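Local coordinates for protein 2-dehydropantoate 2-reductase (Porphyromonas gingivalis, PDB 2QYT) that probably catalyses the NADPH-dependent reduction of 2-dehydropantoate (ketopantoate) to (R)-pantoate, the second step from 3-methyl-2-oxobutanoate in pantothenate biosynthesis, at residues S232-K244 with V290-Y304. Numbering follows the deposited sequence.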
# COMPACT_ATOMS: atom_id res chain seq x y z
N SER A 232 21.97 -12.09 6.91
CA SER A 232 22.68 -11.47 5.81
C SER A 232 21.77 -10.57 4.96
O SER A 232 22.20 -9.52 4.54
CB SER A 232 23.33 -12.52 4.92
OG SER A 232 24.34 -13.14 5.67
N LEU A 233 20.54 -11.01 4.71
CA LEU A 233 19.55 -10.24 3.95
C LEU A 233 19.11 -8.98 4.74
O LEU A 233 18.98 -7.88 4.18
CB LEU A 233 18.33 -11.12 3.62
CG LEU A 233 18.05 -11.63 2.20
CD1 LEU A 233 19.28 -11.94 1.35
CD2 LEU A 233 17.11 -12.81 2.22
N LEU A 234 18.88 -9.16 6.03
CA LEU A 234 18.49 -8.08 6.91
C LEU A 234 19.55 -6.96 6.95
O LEU A 234 19.22 -5.78 6.82
CB LEU A 234 18.19 -8.64 8.30
CG LEU A 234 16.75 -8.82 8.85
CD1 LEU A 234 15.60 -8.54 7.89
CD2 LEU A 234 16.56 -10.18 9.57
N GLU A 235 20.81 -7.36 7.08
CA GLU A 235 21.94 -6.43 7.15
C GLU A 235 22.16 -5.71 5.83
O GLU A 235 22.52 -4.52 5.81
CB GLU A 235 23.23 -7.16 7.55
CG GLU A 235 23.33 -7.56 9.03
CD GLU A 235 24.67 -8.19 9.38
OE1 GLU A 235 24.97 -8.30 10.60
OE2 GLU A 235 25.44 -8.60 8.45
N GLU A 236 21.94 -6.43 4.73
CA GLU A 236 22.12 -5.90 3.39
C GLU A 236 21.10 -4.80 3.03
O GLU A 236 21.50 -3.68 2.67
CB GLU A 236 22.10 -7.04 2.36
CG GLU A 236 23.46 -7.67 2.14
CD GLU A 236 23.43 -8.84 1.18
OE1 GLU A 236 22.42 -9.01 0.46
OE2 GLU A 236 24.44 -9.60 1.16
N VAL A 237 19.81 -5.13 3.14
CA VAL A 237 18.73 -4.18 2.93
C VAL A 237 18.88 -2.98 3.88
O VAL A 237 18.63 -1.84 3.48
CB VAL A 237 17.29 -4.86 3.03
CG1 VAL A 237 16.81 -5.06 4.47
CG2 VAL A 237 16.23 -4.07 2.19
N ALA A 238 19.32 -3.24 5.11
CA ALA A 238 19.51 -2.18 6.10
C ALA A 238 20.67 -1.27 5.73
O ALA A 238 20.55 -0.04 5.82
CB ALA A 238 19.70 -2.74 7.49
N GLU A 239 21.78 -1.88 5.28
CA GLU A 239 22.93 -1.16 4.74
C GLU A 239 22.55 -0.31 3.53
O GLU A 239 22.98 0.84 3.42
CB GLU A 239 24.06 -2.13 4.36
CG GLU A 239 25.42 -1.48 4.10
CD GLU A 239 26.51 -2.48 3.71
OE1 GLU A 239 26.21 -3.70 3.60
OE2 GLU A 239 27.66 -2.04 3.53
N LEU A 240 21.74 -0.88 2.62
CA LEU A 240 21.26 -0.17 1.43
C LEU A 240 20.56 1.13 1.83
O LEU A 240 20.91 2.21 1.35
CB LEU A 240 20.29 -1.03 0.60
CG LEU A 240 19.62 -0.38 -0.64
CD1 LEU A 240 19.28 -1.41 -1.67
CD2 LEU A 240 18.38 0.44 -0.34
N PHE A 241 19.57 0.99 2.71
CA PHE A 241 18.77 2.11 3.14
C PHE A 241 19.59 3.11 3.96
O PHE A 241 19.46 4.32 3.76
CB PHE A 241 17.50 1.63 3.86
CG PHE A 241 16.43 1.19 2.90
CD1 PHE A 241 16.43 -0.09 2.36
CD2 PHE A 241 15.43 2.07 2.51
CE1 PHE A 241 15.46 -0.49 1.45
CE2 PHE A 241 14.45 1.67 1.60
CZ PHE A 241 14.47 0.39 1.07
N ARG A 242 20.46 2.58 4.82
CA ARG A 242 21.40 3.40 5.59
C ARG A 242 22.28 4.26 4.69
O ARG A 242 22.77 5.30 5.11
CB ARG A 242 22.25 2.52 6.52
CG ARG A 242 22.58 3.20 7.84
CD ARG A 242 23.33 2.28 8.78
NE ARG A 242 22.49 1.20 9.30
CZ ARG A 242 22.78 -0.10 9.19
NH1 ARG A 242 23.88 -0.49 8.56
NH2 ARG A 242 21.95 -1.01 9.71
N ALA A 243 22.46 3.82 3.44
CA ALA A 243 23.22 4.57 2.45
C ALA A 243 22.42 5.68 1.75
O ALA A 243 22.90 6.81 1.65
CB ALA A 243 23.83 3.62 1.43
N LYS A 244 21.22 5.36 1.27
CA LYS A 244 20.47 6.32 0.43
C LYS A 244 19.62 7.34 1.17
O LYS A 244 19.59 8.51 0.77
CB LYS A 244 19.65 5.62 -0.67
CG LYS A 244 18.52 4.70 -0.22
CD LYS A 244 17.64 4.30 -1.39
CE LYS A 244 16.99 5.52 -2.06
NZ LYS A 244 16.13 5.13 -3.21
N VAL A 290 16.40 -3.66 -4.88
CA VAL A 290 17.51 -3.74 -3.92
C VAL A 290 18.87 -3.90 -4.60
O VAL A 290 19.78 -3.08 -4.39
CB VAL A 290 17.27 -4.91 -2.88
CG1 VAL A 290 18.20 -4.76 -1.69
CG2 VAL A 290 15.83 -4.92 -2.40
N VAL A 291 19.02 -4.92 -5.46
CA VAL A 291 20.24 -5.12 -6.24
C VAL A 291 20.68 -3.85 -7.00
O VAL A 291 21.86 -3.44 -6.98
CB VAL A 291 20.08 -6.32 -7.24
CG1 VAL A 291 21.24 -6.37 -8.25
CG2 VAL A 291 19.94 -7.65 -6.48
N ARG A 292 19.73 -3.21 -7.68
CA ARG A 292 20.06 -2.09 -8.50
C ARG A 292 20.33 -0.81 -7.73
O ARG A 292 21.22 -0.03 -8.10
CB ARG A 292 19.01 -1.90 -9.58
CG ARG A 292 19.25 -2.83 -10.76
CD ARG A 292 18.28 -2.54 -11.89
NE ARG A 292 17.51 -3.74 -12.19
CZ ARG A 292 16.38 -4.09 -11.57
NH1 ARG A 292 15.84 -3.32 -10.61
NH2 ARG A 292 15.78 -5.21 -11.92
N GLU A 293 19.58 -0.58 -6.67
CA GLU A 293 19.83 0.57 -5.80
C GLU A 293 21.24 0.56 -5.19
O GLU A 293 21.94 1.59 -5.22
CB GLU A 293 18.72 0.69 -4.75
CG GLU A 293 18.44 2.10 -4.28
CD GLU A 293 18.23 3.04 -5.43
OE1 GLU A 293 17.54 2.66 -6.41
OE2 GLU A 293 18.79 4.16 -5.38
N ALA A 294 21.68 -0.61 -4.67
CA ALA A 294 23.08 -0.80 -4.22
C ALA A 294 24.16 -0.62 -5.31
O ALA A 294 25.23 -0.07 -5.02
CB ALA A 294 23.24 -2.15 -3.52
N GLU A 295 23.91 -1.10 -6.53
CA GLU A 295 24.74 -0.72 -7.69
C GLU A 295 25.06 0.77 -7.67
O GLU A 295 26.23 1.18 -7.94
CB GLU A 295 24.00 -0.99 -9.01
CG GLU A 295 24.70 -1.96 -10.00
CD GLU A 295 23.66 -2.95 -10.55
OE1 GLU A 295 22.80 -2.45 -11.40
OE2 GLU A 295 23.67 -4.21 -10.09
N ALA A 296 24.00 1.57 -7.38
CA ALA A 296 24.05 3.03 -7.56
C ALA A 296 24.67 3.75 -6.37
O ALA A 296 25.35 4.77 -6.54
CB ALA A 296 22.65 3.57 -7.83
N LEU A 297 24.43 3.21 -5.17
CA LEU A 297 25.00 3.74 -3.92
C LEU A 297 26.34 3.07 -3.61
O LEU A 297 26.85 3.17 -2.49
CB LEU A 297 24.04 3.50 -2.76
CG LEU A 297 22.86 4.41 -2.40
CD1 LEU A 297 22.15 5.06 -3.59
CD2 LEU A 297 21.91 3.54 -1.64
N ARG A 298 26.91 2.41 -4.63
CA ARG A 298 28.13 1.59 -4.55
C ARG A 298 28.29 0.69 -3.30
O ARG A 298 29.32 0.72 -2.62
CB ARG A 298 29.44 2.34 -4.96
CG ARG A 298 29.41 3.86 -4.93
CD ARG A 298 28.49 4.44 -6.01
NE ARG A 298 29.16 4.72 -7.28
CZ ARG A 298 28.57 5.37 -8.30
NH1 ARG A 298 27.31 5.80 -8.19
NH2 ARG A 298 29.25 5.58 -9.42
N VAL A 299 27.25 -0.10 -3.04
CA VAL A 299 27.20 -1.03 -1.90
C VAL A 299 27.15 -2.50 -2.36
O VAL A 299 26.25 -2.91 -3.12
CB VAL A 299 25.98 -0.75 -0.96
CG1 VAL A 299 26.11 -1.55 0.32
CG2 VAL A 299 25.85 0.73 -0.62
N ASP A 300 28.11 -3.29 -1.90
CA ASP A 300 28.09 -4.72 -2.21
C ASP A 300 27.05 -5.45 -1.37
O ASP A 300 27.04 -5.34 -0.14
CB ASP A 300 29.48 -5.35 -2.04
CG ASP A 300 29.65 -6.64 -2.86
OD1 ASP A 300 30.72 -7.32 -2.72
OD2 ASP A 300 28.72 -6.97 -3.65
N LEU A 301 26.15 -6.17 -2.04
CA LEU A 301 25.14 -6.99 -1.37
C LEU A 301 25.17 -8.37 -1.99
O LEU A 301 24.35 -8.67 -2.86
CB LEU A 301 23.73 -6.40 -1.51
CG LEU A 301 23.43 -4.92 -1.28
CD1 LEU A 301 21.94 -4.69 -1.52
CD2 LEU A 301 23.81 -4.44 0.11
N PRO A 302 26.13 -9.22 -1.55
CA PRO A 302 26.31 -10.55 -2.13
C PRO A 302 25.12 -11.50 -2.00
O PRO A 302 24.79 -12.18 -2.96
CB PRO A 302 27.55 -11.10 -1.40
CG PRO A 302 27.67 -10.28 -0.16
CD PRO A 302 27.13 -8.93 -0.50
N MSE A 303 24.48 -11.54 -0.83
CA MSE A 303 23.34 -12.45 -0.60
C MSE A 303 22.13 -12.14 -1.48
O MSE A 303 21.54 -13.05 -2.07
CB MSE A 303 22.92 -12.42 0.87
CG MSE A 303 22.03 -13.60 1.32
SE MSE A 303 22.88 -15.39 1.19
CE MSE A 303 24.54 -15.09 2.20
N TYR A 304 21.75 -10.86 -1.54
CA TYR A 304 20.70 -10.42 -2.46
C TYR A 304 21.05 -10.74 -3.91
O TYR A 304 20.19 -11.21 -4.65
CB TYR A 304 20.43 -8.93 -2.30
CG TYR A 304 19.25 -8.62 -1.42
CD1 TYR A 304 19.42 -8.36 -0.06
CD2 TYR A 304 17.96 -8.57 -1.95
CE1 TYR A 304 18.33 -8.07 0.75
CE2 TYR A 304 16.85 -8.27 -1.14
CZ TYR A 304 17.05 -8.02 0.20
OH TYR A 304 15.97 -7.73 0.99
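The carboxylate of Glu236 lies against the first turn of helix 302-309, its two oxygens taking two successive backbone amides through their syn lone pairs. OE1 accepts from Tyr304 N at 2.8 Å (N-H...O angle 159°), and OE2 from Met303 N, also at 2.8 Å. Glutamate suits the place: its chain runs extended beyond CG, alongside Leu301, so a residue of helix 227-244 reaches first-turn amides that have no preceding helical carbonyl to bond to. The positive end of the helix dipole would probably stabilise the charge. Pro302, with no N-H to satisfy, fits the first turn, and the bidentate grip fixes the rotation of the carboxylate.

Tyr304 turns its edge to OE1 and takes a CH-pi contact from Leu233 CD1, 4.3 Å from the ring centroid; its OH hydrogen-bonds Ser206 of helix 194-215. Leu233 CD1 also packs tightly on Met303, a selenomethionine. Further along, the CG of Leu240 stands anti to the backbone N (chi1 176°), carrying CD1 to Val290 CG1 at 3.5 Å. Small Ala243 lets Leu297 CD2 approach its CB to 3.6 Å. Near the C-terminal end of helix 227-244, Lys244 NZ forms a long salt bridge with Glu293 OE2 (3.6 Å) and is also hydrogen-bonded with Tyr289 OH. Because the N-cap residue, Leu301, has no polar side chain, Glu236 caps helix 302-309 from a separate helix, joining helices of the all-helical C-terminal domain of the ketopantoate reductase family.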